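Local structure of CurJ (Moorea producens 3L, 5TZ6) at residues E70-I76 and I245-Y251; L190-V195 and I226-L230; C221-I225 and W260-C264; E273-I279 and V292-R298. The protein probably catalyses vinylogous dehydration of a polyketide intermediate, as a dehydratase domain in the curacin biosynthetic pathway. The protein carries 1 engineered substitution. One frame throughout, in Å; residues are numbered along the deposited sequence.

Contact 1. Residues E70-I76 and I245-Y251; sequences ECQIEDI and IDKFTFY
Lys247 lies across from Glu74 and Gln72 on one face of two antiparallel strands. Lys247 CB starts 4.0 Å from Glu74 CG, and Lys247 CG lies 3.9 Å from the same Glu74 CG, because the two side chains run side by side in the same direction. Lys247 CD then reaches Gln72 OE1 at 3.5 Å, a contact between an aliphatic carbon and an amide oxygen. A bend at chi3 (64°) turns the remaining chain. Lys247 NZ ends 5.1 Å from Glu74 OE2, too far for a salt bridge, so any attraction is probably weak. The amide nitrogen NE2 of Gln72 is held elsewhere, by the hydroxyl of Ser140.

The other face is apolar. Ile76 and Ile245 also run side by side, and Ile76 CD1 sits 3.8 Å from Ile245 CB. The same methyl reaches Phe248 CB.

The backbones pair in regular antiparallel fashion from Cys71–Phe250 to Ile73–Phe248. Beyond Glu74, Asp75 and Ile76 both face Ile245, forming a G1 beta bulge. Ile76 N bonds to Ile245 O at 3.0 Å, while Asp75 N turns to Asp246 O at 3.1 Å.

This pairing joins the two hotdog halves of a double hotdog fold. Strand 71-77 also bonds to strand 132-141, and strand 239-250 to strand 288-300. Helix 51-65 packs on the apolar face, touching Cys71, Ile245 and Phe250.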
loop_
_atom_site.group_PDB
_atom_site.type_symbol
_atom_site.label_atom_id
_atom_site.label_comp_id
_atom_site.label_asym_id
_atom_site.label_seq_id
_atom_site.Cartn_x
_atom_site.Cartn_y
_atom_site.Cartn_z
ATOM N N GLU A 70 21.889 1.048 12.315
ATOM C CA GLU A 70 22.192 2.447 12.589
ATOM C C GLU A 70 21.718 3.310 11.428
ATOM O O GLU A 70 21.988 2.998 10.264
ATOM C CB GLU A 70 23.696 2.654 12.788
ATOM C CG GLU A 70 24.305 1.957 13.999
ATOM C CD GLU A 70 24.767 0.540 13.699
ATOM O OE1 GLU A 70 24.807 0.155 12.510
ATOM O OE2 GLU A 70 25.095 -0.188 14.659
ATOM N N CYS A 71 21.010 4.392 11.734
ATOM C CA CYS A 71 20.629 5.320 10.683
ATOM C C CYS A 71 20.487 6.720 11.262
ATOM O O CYS A 71 20.519 6.928 12.477
ATOM C CB CYS A 71 19.349 4.870 9.981
ATOM S SG CYS A 71 17.886 5.181 10.920
ATOM N N GLN A 72 20.327 7.687 10.366
ATOM C CA GLN A 72 20.328 9.088 10.743
ATOM C C GLN A 72 19.280 9.838 9.939
ATOM O O GLN A 72 19.063 9.557 8.752
ATOM C CB GLN A 72 21.703 9.728 10.529
ATOM C CG GLN A 72 22.178 9.704 9.093
ATOM C CD GLN A 72 23.581 10.259 8.938
ATOM O OE1 GLN A 72 24.313 10.414 9.916
ATOM N NE2 GLN A 72 23.967 10.551 7.700
ATOM N N ILE A 73 18.616 10.767 10.624
ATOM C CA ILE A 73 17.613 11.655 10.059
ATOM C C ILE A 73 18.158 13.068 10.191
ATOM O O ILE A 73 18.518 13.491 11.294
ATOM C CB ILE A 73 16.275 11.516 10.805
ATOM C CG1 ILE A 73 15.973 10.033 11.049
ATOM C CG2 ILE A 73 15.157 12.223 10.039
ATOM C CD1 ILE A 73 14.785 9.782 11.947
ATOM N N GLU A 74 18.208 13.802 9.089
ATOM C CA GLU A 74 18.865 15.099 9.067
ATOM C C GLU A 74 17.924 16.175 8.547
ATOM O O GLU A 74 16.986 15.901 7.793
ATOM C CB GLU A 74 20.142 15.084 8.213
ATOM C CG GLU A 74 21.298 14.329 8.824
ATOM C CD GLU A 74 22.405 14.079 7.823
ATOM O OE1 GLU A 74 22.194 13.283 6.883
ATOM O OE2 GLU A 74 23.482 14.697 7.961
ATOM N N ASP A 75 18.199 17.410 8.963
ATOM C CA ASP A 75 17.432 18.580 8.552
ATOM C C ASP A 75 15.933 18.342 8.709
ATOM O O ASP A 75 15.147 18.502 7.770
ATOM C CB ASP A 75 17.789 18.967 7.120
ATOM C CG ASP A 75 19.279 19.157 6.938
ATOM O OD1 ASP A 75 19.934 19.645 7.885
ATOM O OD2 ASP A 75 19.802 18.805 5.858
ATOM N N ILE A 76 15.544 17.945 9.918
ATOM C CA ILE A 76 14.149 17.671 10.243
ATOM C C ILE A 76 13.413 18.979 10.497
ATOM O O ILE A 76 13.886 19.835 11.255
ATOM C CB ILE A 76 14.053 16.758 11.475
ATOM C CG1 ILE A 76 14.882 15.488 11.277
ATOM C CG2 ILE A 76 12.597 16.447 11.796
ATOM C CD1 ILE A 76 15.117 14.722 12.558
ATOM N N ILE A 245 15.755 19.907 13.820
ATOM C CA ILE A 245 16.821 19.025 14.289
ATOM C C ILE A 245 17.860 18.877 13.184
ATOM O O ILE A 245 17.526 18.483 12.061
ATOM C CB ILE A 245 16.276 17.646 14.697
ATOM C CG1 ILE A 245 15.449 17.763 15.974
ATOM C CG2 ILE A 245 17.412 16.668 14.900
ATOM C CD1 ILE A 245 14.700 16.503 16.331
ATOM N N ASP A 246 19.119 19.182 13.495
ATOM C CA ASP A 246 20.165 19.016 12.490
ATOM C C ASP A 246 20.424 17.541 12.200
ATOM O O ASP A 246 20.434 17.128 11.036
ATOM C CB ASP A 246 21.444 19.733 12.923
ATOM C CG ASP A 246 21.267 21.240 12.990
ATOM O OD1 ASP A 246 20.415 21.768 12.244
ATOM O OD2 ASP A 246 21.976 21.897 13.786
ATOM N N LYS A 247 20.624 16.722 13.235
ATOM C CA LYS A 247 20.832 15.300 12.981
ATOM C C LYS A 247 20.402 14.445 14.166
ATOM O O LYS A 247 20.831 14.678 15.295
ATOM C CB LYS A 247 22.300 15.022 12.648
ATOM C CG LYS A 247 22.592 13.558 12.368
ATOM C CD LYS A 247 23.956 13.387 11.744
ATOM C CE LYS A 247 25.043 13.834 12.703
ATOM N NZ LYS A 247 26.371 13.881 12.034
ATOM N N PHE A 248 19.588 13.430 13.892
ATOM C CA PHE A 248 19.169 12.440 14.875
ATOM C C PHE A 248 19.699 11.076 14.446
ATOM O O PHE A 248 19.341 10.578 13.377
ATOM C CB PHE A 248 17.643 12.413 14.983
ATOM C CG PHE A 248 17.122 11.506 16.062
ATOM C CD1 PHE A 248 17.217 10.130 15.943
ATOM C CD2 PHE A 248 16.505 12.034 17.185
ATOM C CE1 PHE A 248 16.734 9.300 16.932
ATOM C CE2 PHE A 248 16.013 11.208 18.179
ATOM C CZ PHE A 248 16.130 9.837 18.051
ATOM N N THR A 249 20.508 10.450 15.289
ATOM C CA THR A 249 21.106 9.162 14.972
ATOM C C THR A 249 20.579 8.094 15.919
ATOM O O THR A 249 20.638 8.251 17.145
ATOM C CB THR A 249 22.634 9.223 15.038
ATOM O OG1 THR A 249 23.103 10.303 14.224
ATOM C CG2 THR A 249 23.244 7.913 14.544
ATOM N N PHE A 250 20.048 7.025 15.335
ATOM C CA PHE A 250 19.649 5.825 16.048
ATOM C C PHE A 250 20.719 4.763 15.825
ATOM O O PHE A 250 21.009 4.401 14.678
ATOM C CB PHE A 250 18.288 5.337 15.554
ATOM C CG PHE A 250 17.894 3.982 16.076
ATOM C CD1 PHE A 250 17.497 3.806 17.397
ATOM C CD2 PHE A 250 17.921 2.878 15.240
ATOM C CE1 PHE A 250 17.128 2.549 17.864
ATOM C CE2 PHE A 250 17.559 1.620 15.702
ATOM C CZ PHE A 250 17.163 1.457 17.017
ATOM N N TYR A 251 21.309 4.279 16.918
ATOM C CA TYR A 251 22.362 3.267 16.873
ATOM C C TYR A 251 21.808 1.857 17.058
ATOM O O TYR A 251 22.002 0.996 16.198
ATOM C CB TYR A 251 23.427 3.582 17.932
ATOM C CG TYR A 251 24.114 4.905 17.690
ATOM C CD1 TYR A 251 25.212 4.991 16.845
ATOM C CD2 TYR A 251 23.647 6.071 18.279
ATOM C CE1 TYR A 251 25.838 6.198 16.607
ATOM C CE2 TYR A 251 24.267 7.288 18.048
ATOM C CZ TYR A 251 25.359 7.345 17.214
ATOM O OH TYR A 251 25.979 8.547 16.979
HETATM O O HOH W 1 23.030 17.647 9.433
#

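Contact 2. Residues L190-V195 and I226-L230; sequences LGEGEV and IALVL
Leu190 holds CG anti to its carbonyl carbon (chi1 -83°), and Leu228 does the same (chi1 -49°). These torsions help bring the CD2 methyls of Leu190 and Leu228 toward each other. The contact belongs to the C-terminal hotdog of the double hotdog fold. The turn between strands 185-190 and 194-200 meets the loop that follows helix 215-223.

The two leucines cross at an angle, and Leu190 CD2 meets Leu228 CD2 at 3.9 Å. Leu228 CD2 is the main intruder. Leu228 CD2 also lies 3.8 Å from Val195 CB and from Glu194 C. It therefore rests partly on a side chain and partly on bare backbone. Gly193, with positive phi, lets the chain turn just before this point.

Ala227 adds a second apolar contact. Ala227 CB lies 3.8 Å from Val195 CG2. The segments meet through van der Waals contacts, chiefly between apolar groups. Within the turn, Gly191 N bonds to Glu194 O at 2.9 Å and closes it.

Surrounding elements complete the packing. Leu228 also touches Phe275 of strand 274-282, and Ala227 touches Ile167 of helix 164-173. Val195 packs against Thr263 of the adjacent strand. Glu194 OE2 is hydrogen-bonded to the Tyr262 hydroxyl.

The nearest approach is by Leu190, whose CD2 methyl presses on the carbonyl oxygen of Ala227 at 3.3 Å.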
loop_
_atom_site.group_PDB
_atom_site.type_symbol
_atom_site.label_atom_id
_atom_site.label_comp_id
_atom_site.label_asym_id
_atom_site.label_seq_id
_atom_site.Cartn_x
_atom_site.Cartn_y
_atom_site.Cartn_z
ATOM N N LEU A 190 20.824 18.553 37.713
ATOM C CA LEU A 190 21.206 19.754 36.989
ATOM C C LEU A 190 22.676 20.067 37.226
ATOM O O LEU A 190 23.196 19.867 38.333
ATOM C CB LEU A 190 20.358 20.955 37.409
ATOM C CG LEU A 190 18.989 21.142 36.761
ATOM C CD1 LEU A 190 18.324 22.374 37.343
ATOM C CD2 LEU A 190 19.119 21.276 35.248
ATOM N N GLY A 191 23.330 20.552 36.172
ATOM C CA GLY A 191 24.661 21.112 36.211
ATOM C C GLY A 191 24.648 22.512 35.626
ATOM O O GLY A 191 23.620 23.197 35.603
ATOM N N GLU A 192 25.804 22.922 35.119
ATOM C CA GLU A 192 25.933 24.246 34.517
ATOM C C GLU A 192 25.595 24.136 33.031
ATOM O O GLU A 192 26.400 23.653 32.227
ATOM C CB GLU A 192 27.329 24.808 34.746
ATOM C CG GLU A 192 27.344 26.326 34.819
ATOM C CD GLU A 192 26.211 26.875 35.675
ATOM O OE1 GLU A 192 25.048 26.839 35.222
ATOM O OE2 GLU A 192 26.481 27.332 36.805
ATOM N N GLY A 193 24.400 24.594 32.658
ATOM C CA GLY A 193 23.934 24.475 31.287
ATOM C C GLY A 193 23.815 23.054 30.777
ATOM O O GLY A 193 23.781 22.840 29.565
ATOM N N GLU A 194 23.754 22.071 31.671
ATOM C CA GLU A 194 23.654 20.670 31.288
ATOM C C GLU A 194 22.741 19.961 32.279
ATOM O O GLU A 194 22.590 20.395 33.424
ATOM C CB GLU A 194 25.040 20.003 31.219
ATOM C CG GLU A 194 25.790 19.962 32.544
ATOM C CD GLU A 194 27.303 19.909 32.363
ATOM O OE1 GLU A 194 28.031 20.389 33.262
ATOM O OE2 GLU A 194 27.764 19.400 31.318
ATOM N N VAL A 195 22.127 18.870 31.830
ATOM C CA VAL A 195 21.193 18.112 32.653
ATOM C C VAL A 195 21.348 16.631 32.341
ATOM O O VAL A 195 21.557 16.245 31.186
ATOM C CB VAL A 195 19.733 18.562 32.428
ATOM C CG1 VAL A 195 19.277 18.200 31.025
ATOM C CG2 VAL A 195 18.812 17.931 33.469
ATOM N N ILE A 226 13.450 20.979 29.004
ATOM C CA ILE A 226 12.635 21.811 29.876
ATOM C C ILE A 226 13.365 22.067 31.184
ATOM O O ILE A 226 13.166 23.107 31.823
ATOM C CB ILE A 226 11.270 21.140 30.123
ATOM C CG1 ILE A 226 10.417 21.159 28.852
ATOM C CG2 ILE A 226 10.549 21.797 31.305
ATOM C CD1 ILE A 226 10.196 22.547 28.281
ATOM N N ALA A 227 14.229 21.134 31.598
ATOM C CA ALA A 227 14.919 21.253 32.877
ATOM C C ALA A 227 15.972 22.351 32.889
ATOM O O ALA A 227 16.461 22.702 33.968
ATOM C CB ALA A 227 15.562 19.916 33.254
ATOM N N LEU A 228 16.317 22.913 31.736
ATOM C CA LEU A 228 17.253 24.025 31.676
ATOM C C LEU A 228 16.563 25.379 31.577
ATOM O O LEU A 228 17.251 26.397 31.465
ATOM C CB LEU A 228 18.203 23.848 30.489
ATOM C CG LEU A 228 18.856 22.476 30.361
ATOM C CD1 LEU A 228 19.595 22.367 29.041
ATOM C CD2 LEU A 228 19.806 22.221 31.524
ATOM N N VAL A 229 15.230 25.415 31.608
ATOM C CA VAL A 229 14.490 26.662 31.439
ATOM C C VAL A 229 13.397 26.792 32.496
ATOM O O VAL A 229 12.423 27.529 32.307
ATOM C CB VAL A 229 13.893 26.748 30.022
ATOM C CG1 VAL A 229 14.988 26.615 28.977
ATOM C CG2 VAL A 229 12.848 25.671 29.834
ATOM N N LEU A 230 13.550 26.083 33.617
ATOM C CA LEU A 230 12.523 26.119 34.656
ATOM C C LEU A 230 12.396 27.500 35.289
ATOM O O LEU A 230 11.334 27.840 35.825
ATOM C CB LEU A 230 12.822 25.073 35.732
ATOM C CG LEU A 230 12.710 23.606 35.320
ATOM C CD1 LEU A 230 13.124 22.694 36.460
ATOM C CD2 LEU A 230 11.285 23.305 34.889
#

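Contact 3. Residues C221-I225 and W260-C264; sequences CFQSI and WCYTC
Ser224 OG lies between two polar groups in a buried setting. Ser224 OG receives a hydrogen bond from Thr263 OG1 at 2.8 Å. On its other side is the carbonyl oxygen of Cys221. There Ser224 OG and Cys221 O are modelled only 2.5 Å apart, so this second contact is doubtful in detail. Ser224 N bonds to Cys221 O at 3.2 Å. The setting is the hotdog arrangement of a helix packed on a curved antiparallel sheet. Helix 215-223 and the residues after it lie against strand 258-267.

The position of OG follows from chi1 of Ser224 (60°), which sets it between the backbone N and the carbonyl carbon. From there it lies near Cys221 O and still faces the strand. Thr263 offers OG1 to the serine, while Thr263 CG2 comes 4.3 Å from Ile225 CG2. A valine in place of Thr263 would probably leave Ser224 OG without its donor from the strand and less firmly fixed in rotation.

Helix 215-223 also carries Asp219, which lines the ligand pocket and accepts a bond from Gln223 NE2. Ile279 of the neighbouring strand 274-282 touches both Cys261 and Thr263.

Cys261 SG sits 3.9 Å from Ser224 OG. Cys261 SG also meets Cys221 SG at 4.1 Å, a packing contact between two sulfurs far too long for a disulfide.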
loop_
_atom_site.group_PDB
_atom_site.type_symbol
_atom_site.label_atom_id
_atom_site.label_comp_id
_atom_site.label_asym_id
_atom_site.label_seq_id
_atom_site.Cartn_x
_atom_site.Cartn_y
_atom_site.Cartn_z
ATOM N N CYS A 221 13.093 12.436 25.753
ATOM C CA CYS A 221 14.387 13.041 25.462
ATOM C C CYS A 221 14.232 14.522 25.157
ATOM O O CYS A 221 14.974 15.355 25.689
ATOM C CB CYS A 221 15.066 12.316 24.297
ATOM S SG CYS A 221 15.784 10.733 24.753
ATOM N N PHE A 222 13.263 14.877 24.307
ATOM C CA PHE A 222 13.035 16.303 24.074
ATOM C C PHE A 222 12.573 17.032 25.335
ATOM O O PHE A 222 12.866 18.223 25.501
ATOM C CB PHE A 222 12.024 16.504 22.946
ATOM C CG PHE A 222 12.470 15.945 21.625
ATOM C CD1 PHE A 222 13.802 15.628 21.406
ATOM C CD2 PHE A 222 11.562 15.755 20.594
ATOM C CE1 PHE A 222 14.219 15.110 20.194
ATOM C CE2 PHE A 222 11.969 15.244 19.377
ATOM C CZ PHE A 222 13.300 14.920 19.177
ATOM N N GLN A 223 11.867 16.339 26.240
ATOM C CA GLN A 223 11.395 16.968 27.472
ATOM C C GLN A 223 12.550 17.346 28.380
ATOM O O GLN A 223 12.415 18.257 29.205
ATOM C CB GLN A 223 10.459 16.039 28.240
ATOM C CG GLN A 223 9.208 15.609 27.520
ATOM C CD GLN A 223 8.526 14.474 28.254
ATOM O OE1 GLN A 223 8.734 14.295 29.450
ATOM N NE2 GLN A 223 7.731 13.687 27.539
ATOM N N SER A 224 13.679 16.645 28.268
ATOM C CA SER A 224 14.802 16.967 29.142
ATOM C C SER A 224 15.182 18.442 29.058
ATOM O O SER A 224 15.603 19.029 30.060
ATOM C CB SER A 224 16.013 16.096 28.801
ATOM O OG SER A 224 16.434 16.300 27.463
ATOM N N ILE A 225 15.026 19.072 27.889
ATOM C CA ILE A 225 15.485 20.453 27.766
ATOM C C ILE A 225 14.681 21.366 28.669
ATOM O O ILE A 225 15.180 22.416 29.091
ATOM C CB ILE A 225 15.423 20.973 26.314
ATOM C CG1 ILE A 225 14.040 21.546 26.012
ATOM C CG2 ILE A 225 15.817 19.889 25.313
ATOM C CD1 ILE A 225 14.095 22.851 25.245
ATOM N N TRP A 260 19.808 6.508 30.379
ATOM C CA TRP A 260 20.306 7.807 30.807
ATOM C C TRP A 260 20.237 8.776 29.636
ATOM O O TRP A 260 20.527 8.402 28.498
ATOM C CB TRP A 260 21.743 7.719 31.321
ATOM C CG TRP A 260 21.902 6.920 32.583
ATOM C CD1 TRP A 260 22.304 5.619 32.683
ATOM C CD2 TRP A 260 21.674 7.371 33.925
ATOM N NE1 TRP A 260 22.335 5.233 34.001
ATOM C CE2 TRP A 260 21.956 6.290 34.784
ATOM C CE3 TRP A 260 21.261 8.585 34.484
ATOM C CZ2 TRP A 260 21.837 6.386 36.166
ATOM C CZ3 TRP A 260 21.146 8.679 35.855
ATOM C CH2 TRP A 260 21.431 7.585 36.683
ATOM N N CYS A 261 19.864 10.022 29.919
ATOM C CA CYS A 261 19.735 11.053 28.899
ATOM C C CYS A 261 20.517 12.286 29.328
ATOM O O CYS A 261 20.147 12.948 30.303
ATOM C CB CYS A 261 18.270 11.406 28.655
ATOM S SG CYS A 261 18.082 12.724 27.454
ATOM N N TYR A 262 21.569 12.614 28.588
ATOM C CA TYR A 262 22.410 13.769 28.867
ATOM C C TYR A 262 22.128 14.851 27.837
ATOM O O TYR A 262 22.129 14.584 26.637
ATOM C CB TYR A 262 23.887 13.380 28.843
ATOM C CG TYR A 262 24.848 14.537 29.008
ATOM C CD1 TYR A 262 24.811 15.341 30.140
ATOM C CD2 TYR A 262 25.818 14.802 28.044
ATOM C CE1 TYR A 262 25.695 16.393 30.297
ATOM C CE2 TYR A 262 26.710 15.850 28.195
ATOM C CZ TYR A 262 26.642 16.643 29.322
ATOM O OH TYR A 262 27.524 17.689 29.478
ATOM N N THR A 263 21.867 16.062 28.308
ATOM C CA THR A 263 21.499 17.174 27.445
ATOM C C THR A 263 22.330 18.385 27.824
ATOM O O THR A 263 22.613 18.604 29.006
ATOM C CB THR A 263 20.005 17.532 27.570
ATOM O OG1 THR A 263 19.194 16.419 27.172
ATOM C CG2 THR A 263 19.672 18.737 26.702
ATOM N N CYS A 264 22.734 19.162 26.825
ATOM C CA CYS A 264 23.368 20.446 27.097
ATOM C C CYS A 264 22.927 21.441 26.039
ATOM O O CYS A 264 22.626 21.068 24.907
ATOM C CB CYS A 264 24.899 20.344 27.144
ATOM S SG CYS A 264 25.606 19.175 25.986
#

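Contact 4. Residues E273-I279 and V292-R298; sequences EKFKADI and VIGFEGR
Phe275 and Gly297 exchange a pair of backbone hydrogen bonds, and Ala277 and Phe295 do the same. Ile279 and Val292 form a third such pair: Ile279 N to Val292 O and Val292 N to Ile279 O are both 2.8 Å. Between the second and third pairs the register slips by one residue, a beta bulge. Asp278 fills the step: Asp278 OD1 accepts Gly294 N at 2.9 Å, nearly in line with the C-O bond. Gly294 has positive phi, as suits a glycine at such a kink.

Charged groups gather on the face of Lys274, Lys276, Glu296 and Arg298. Arg298 NE bonds to Glu296 OE1 at 2.7 Å, with the oxygen close to the guanidinium plane, and Arg298 NH2 adds a weak bond to Glu296 OE1. Lys274 runs beside Arg298 and bends at chi4 (44°), which lays Lys274 NZ 3.5 Å above the centre of the Arg298 guanidinium plane. The nearby carboxylate of Glu296 probably eases the meeting of the two cations. Glu296 OE2 also touches Lys276 CE at 3.4 Å, but Lys276 NZ forms its salt bridge with Asp268. Arg298 makes a cation-pi contact with Phe243. A leucine in place of Arg298 would probably leave Glu296 OE1 without its close cation and Phe243 without its cation-pi partner.

The opposite face is apolar. Ile279 CB and Val292 CB meet at 3.9 Å. Ile279 CD1 reaches Phe295 CG at 4.3 Å, and the Phe295 ring meets that of Phe222.

The whole is a bulged antiparallel beta hairpin, strands 274-282 and 288-300, in the sheet of the C-terminal hotdog.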
loop_
_atom_site.group_PDB
_atom_site.type_symbol
_atom_site.label_atom_id
_atom_site.label_comp_id
_atom_site.label_asym_id
_atom_site.label_seq_id
_atom_site.Cartn_x
_atom_site.Cartn_y
_atom_site.Cartn_z
ATOM N N GLU A 273 14.207 33.417 22.019
ATOM C CA GLU A 273 13.092 32.530 21.742
ATOM C C GLU A 273 13.533 31.193 21.177
ATOM O O GLU A 273 12.690 30.308 20.992
ATOM C CB GLU A 273 12.094 33.199 20.786
ATOM C CG GLU A 273 11.043 34.021 21.517
ATOM C CD GLU A 273 10.533 35.193 20.705
ATOM O OE1 GLU A 273 11.353 36.050 20.311
ATOM O OE2 GLU A 273 9.308 35.259 20.468
ATOM N N LYS A 274 14.817 31.028 20.885
ATOM C CA LYS A 274 15.356 29.772 20.391
ATOM C C LYS A 274 16.188 29.124 21.487
ATOM O O LYS A 274 17.055 29.773 22.081
ATOM C CB LYS A 274 16.228 29.995 19.158
ATOM C CG LYS A 274 15.499 30.537 17.952
ATOM C CD LYS A 274 16.497 30.897 16.869
ATOM C CE LYS A 274 15.804 31.177 15.559
ATOM N NZ LYS A 274 14.593 32.017 15.759
ATOM N N PHE A 275 15.921 27.852 21.752
ATOM C CA PHE A 275 16.745 27.058 22.650
ATOM C C PHE A 275 17.417 25.963 21.835
ATOM O O PHE A 275 16.732 25.163 21.181
ATOM C CB PHE A 275 15.924 26.455 23.786
ATOM C CG PHE A 275 16.766 25.919 24.898
ATOM C CD1 PHE A 275 17.201 24.608 24.879
ATOM C CD2 PHE A 275 17.157 26.741 25.942
ATOM C CE1 PHE A 275 17.995 24.118 25.894
ATOM C CE2 PHE A 275 17.950 26.257 26.958
ATOM C CZ PHE A 275 18.368 24.944 26.938
ATOM N N LYS A 276 18.749 25.923 21.889
ATOM C CA LYS A 276 19.550 24.990 21.106
ATOM C C LYS A 276 20.304 24.041 22.030
ATOM O O LYS A 276 20.870 24.462 23.047
ATOM C CB LYS A 276 20.531 25.732 20.194
ATOM C CG LYS A 276 19.867 26.720 19.245
ATOM C CD LYS A 276 20.885 27.641 18.585
ATOM C CE LYS A 276 20.236 28.471 17.485
ATOM N NZ LYS A 276 21.232 29.282 16.729
ATOM N N ALA A 277 20.310 22.760 21.666
ATOM C CA ALA A 277 20.801 21.719 22.555
ATOM C C ALA A 277 21.324 20.525 21.765
ATOM O O ALA A 277 20.906 20.273 20.630
ATOM C CB ALA A 277 19.693 21.256 23.500
ATOM N N ASP A 278 22.248 19.797 22.385
ATOM C CA ASP A 278 22.650 18.463 21.967
ATOM C C ASP A 278 22.201 17.471 23.032
ATOM O O ASP A 278 22.259 17.762 24.237
ATOM C CB ASP A 278 24.166 18.371 21.768
ATOM C CG ASP A 278 24.655 19.162 20.558
ATOM O OD1 ASP A 278 23.928 19.226 19.544
ATOM O OD2 ASP A 278 25.772 19.719 20.621
ATOM N N ILE A 279 21.764 16.295 22.583
ATOM C CA ILE A 279 21.207 15.275 23.460
ATOM C C ILE A 279 21.855 13.935 23.150
ATOM O O ILE A 279 22.158 13.623 21.993
ATOM C CB ILE A 279 19.673 15.191 23.306
ATOM C CG1 ILE A 279 19.054 16.591 23.427
ATOM C CG2 ILE A 279 19.091 14.220 24.317
ATOM C CD1 ILE A 279 17.605 16.670 23.009
ATOM N N VAL A 292 21.310 13.316 19.389
ATOM C CA VAL A 292 20.661 14.432 18.714
ATOM C C VAL A 292 21.629 15.600 18.704
ATOM O O VAL A 292 22.069 16.057 19.768
ATOM C CB VAL A 292 19.343 14.837 19.392
ATOM C CG1 VAL A 292 18.742 16.061 18.698
ATOM C CG2 VAL A 292 18.376 13.673 19.393
ATOM N N ILE A 293 21.939 16.095 17.512
ATOM C CA ILE A 293 22.830 17.228 17.314
ATOM C C ILE A 293 22.012 18.352 16.704
ATOM O O ILE A 293 21.314 18.147 15.701
ATOM C CB ILE A 293 24.015 16.864 16.398
ATOM C CG1 ILE A 293 24.880 15.781 17.042
ATOM C CG2 ILE A 293 24.855 18.098 16.091
ATOM C CD1 ILE A 293 25.643 16.256 18.248
ATOM N N GLY A 294 22.111 19.538 17.293
ATOM C CA GLY A 294 21.417 20.684 16.742
ATOM C C GLY A 294 19.919 20.664 16.956
ATOM O O GLY A 294 19.164 21.042 16.051
ATOM N N PHE A 295 19.466 20.187 18.109
ATOM C CA PHE A 295 18.059 20.316 18.458
ATOM C C PHE A 295 17.735 21.779 18.718
ATOM O O PHE A 295 18.412 22.441 19.510
ATOM C CB PHE A 295 17.729 19.486 19.696
ATOM C CG PHE A 295 16.309 19.628 20.153
ATOM C CD1 PHE A 295 15.926 20.705 20.940
ATOM C CD2 PHE A 295 15.356 18.685 19.805
ATOM C CE1 PHE A 295 14.621 20.848 21.358
ATOM C CE2 PHE A 295 14.044 18.818 20.231
ATOM C CZ PHE A 295 13.677 19.900 21.007
ATOM N N GLU A 296 16.711 22.293 18.048
ATOM C CA GLU A 296 16.233 23.648 18.286
ATOM C C GLU A 296 14.748 23.599 18.600
ATOM O O GLU A 296 13.952 23.090 17.792
ATOM C CB GLU A 296 16.480 24.575 17.097
ATOM C CG GLU A 296 15.997 25.998 17.385
ATOM C CD GLU A 296 16.249 26.977 16.249
ATOM O OE1 GLU A 296 15.274 27.360 15.568
ATOM O OE2 GLU A 296 17.418 27.364 16.037
ATOM N N GLY A 297 14.391 24.114 19.778
ATOM C CA GLY A 297 13.009 24.379 20.132
ATOM C C GLY A 297 12.787 25.881 20.109
ATOM O O GLY A 297 13.727 26.664 20.277
ATOM N N ARG A 298 11.544 26.288 19.891
ATOM C CA ARG A 298 11.204 27.703 19.836
ATOM C C ARG A 298 10.009 27.979 20.727
ATOM O O ARG A 298 9.062 27.187 20.771
ATOM C CB ARG A 298 10.897 28.162 18.413
ATOM C CG ARG A 298 12.091 28.114 17.502
ATOM C CD ARG A 298 11.855 28.916 16.248
ATOM N NE ARG A 298 12.986 28.826 15.336
ATOM C CZ ARG A 298 13.004 29.368 14.126
ATOM N NH1 ARG A 298 11.952 30.042 13.684
ATOM N NH2 ARG A 298 14.074 29.236 13.359
#

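Contacts 1 and 4 meet through neighbouring strands 239-250 and 288-300: Lys247 O bonds to Ile293 N at 2.9 Å, and the contact centres lie about 14 Å apart. Strand 258-267 of contact 3 pairs with strand 274-282 of contact 4, with Asp278 N on Cys264 O at 2.8 Å. Contacts 2 and 3 are closest, centres about 9 Å apart, and Val195 N bonds to Thr263 O. Phe222 ties contact 3 to contacts 1 and 4, through Ile245 and Phe295. Contacts 1 and 2 do not touch. The bound hydroxy acid lies about 6 Å from the Ile225 side chain, 7 Å from Phe295, 10 Å from Ile245 and 11 Å from Ala227, so contacts 3 and 4 lie nearest the pocket.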